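Local structure of chlorite dismutase (Nitrobacter winogradskyi, 3QPI) at residues I68-T71 with S72-G76. The protein binds heme b and, as a chlorite dismutase, probably decomposes chlorite into chloride and molecular oxygen at the heme iron. Numbering follows the deposited sequence.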
# COMPACT_ATOMS: atom_id res chain seq x y z
N ILE A 68 11.92 13.58 -8.60
CA ILE A 68 13.20 14.00 -8.09
C ILE A 68 13.20 14.07 -6.55
O ILE A 68 14.07 13.50 -5.91
CB ILE A 68 13.62 15.34 -8.71
CG1 ILE A 68 14.08 15.09 -10.15
CG2 ILE A 68 14.72 15.99 -7.88
CD1 ILE A 68 14.24 16.35 -10.97
N ALA A 69 12.19 14.73 -5.97
CA ALA A 69 12.08 14.84 -4.52
C ALA A 69 11.98 13.47 -3.83
O ALA A 69 12.57 13.26 -2.78
CB ALA A 69 10.88 15.69 -4.15
N LEU A 70 11.24 12.54 -4.44
CA LEU A 70 11.06 11.22 -3.86
C LEU A 70 12.34 10.41 -3.90
O LEU A 70 12.75 9.82 -2.89
CB LEU A 70 9.97 10.46 -4.62
CG LEU A 70 8.55 10.96 -4.35
CD1 LEU A 70 7.60 10.57 -5.49
CD2 LEU A 70 8.06 10.40 -3.02
N THR A 71 12.98 10.34 -5.06
CA THR A 71 14.16 9.48 -5.19
C THR A 71 15.31 9.99 -4.33
O THR A 71 16.22 9.23 -4.02
CB THR A 71 14.64 9.35 -6.65
OG1 THR A 71 14.91 10.64 -7.19
CG2 THR A 71 13.59 8.67 -7.51
N SER A 72 15.27 11.25 -3.93
CA SER A 72 16.33 11.79 -3.09
C SER A 72 16.22 11.35 -1.63
O SER A 72 17.24 11.25 -0.94
CB SER A 72 16.37 13.32 -3.15
OG SER A 72 15.21 13.87 -2.58
N VAL A 73 15.01 11.07 -1.14
CA VAL A 73 14.88 10.61 0.25
C VAL A 73 14.46 9.15 0.43
O VAL A 73 14.79 8.55 1.44
CB VAL A 73 13.93 11.50 1.07
CG1 VAL A 73 14.51 12.91 1.23
CG2 VAL A 73 12.55 11.55 0.46
N GLN A 74 13.74 8.57 -0.52
CA GLN A 74 13.14 7.25 -0.29
C GLN A 74 14.16 6.12 -0.18
O GLN A 74 15.25 6.20 -0.75
CB GLN A 74 12.11 6.92 -1.39
CG GLN A 74 12.69 6.47 -2.70
CD GLN A 74 11.75 6.72 -3.86
OE1 GLN A 74 10.60 7.16 -3.67
NE2 GLN A 74 12.22 6.47 -5.07
N ALA A 75 13.81 5.09 0.57
CA ALA A 75 14.66 3.92 0.71
C ALA A 75 14.08 2.74 -0.07
O ALA A 75 12.96 2.82 -0.59
CB ALA A 75 14.82 3.55 2.18
N GLY A 76 14.84 1.66 -0.17
CA GLY A 76 14.38 0.49 -0.91
C GLY A 76 13.86 -0.59 0.01
O GLY A 76 13.99 -0.50 1.22
O HOH W 1 16.58 7.39 -2.43
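The last turn of helix 64-73, which carries L70 of the heme pocket, leads into an extended segment at Q74, whose side chain folds back on L70. L70 O accepts two amides here: Q74 N at 2.9 Å, nearly in line with the carbonyl, and V73 N from above the carbonyl plane in a more bent bond, so both i+4 and i+3 contacts share one oxygen. Two residues earlier, S72 N makes the ordinary i+4 bond to I68 O, 3.2 Å. Serine suits its place because its OG, lying between its own backbone N and carbonyl carbon (chi1 67°), reaches back to A69 O at 2.7 Å, supplying a donor to a carbonyl of the last turn. The Q74 amide lies across the L70 carbonyl, OE1 coming 3.5 Å from L70 CB, while NE2 packs 3.6 Å from T71 CG2. R127 NH1 hydrogen-bonds that OE1, which probably helps keep the oxygen end of the amide on the L70 side. Replacing Q74 by alanine would probably deprive R127 NH1 of this acceptor and remove the amide packed on the L70 carbonyl and the T71 methyl, though CB would still touch L70 O. A water donates to both T71 O and Q74 O, bridging the turn to the departing chain. L70, an apolar side chain, touches the heme, V62 and L119, whereas V73 and Q74 rest on L122, in the connection between helix 101-111 and strand 126-131.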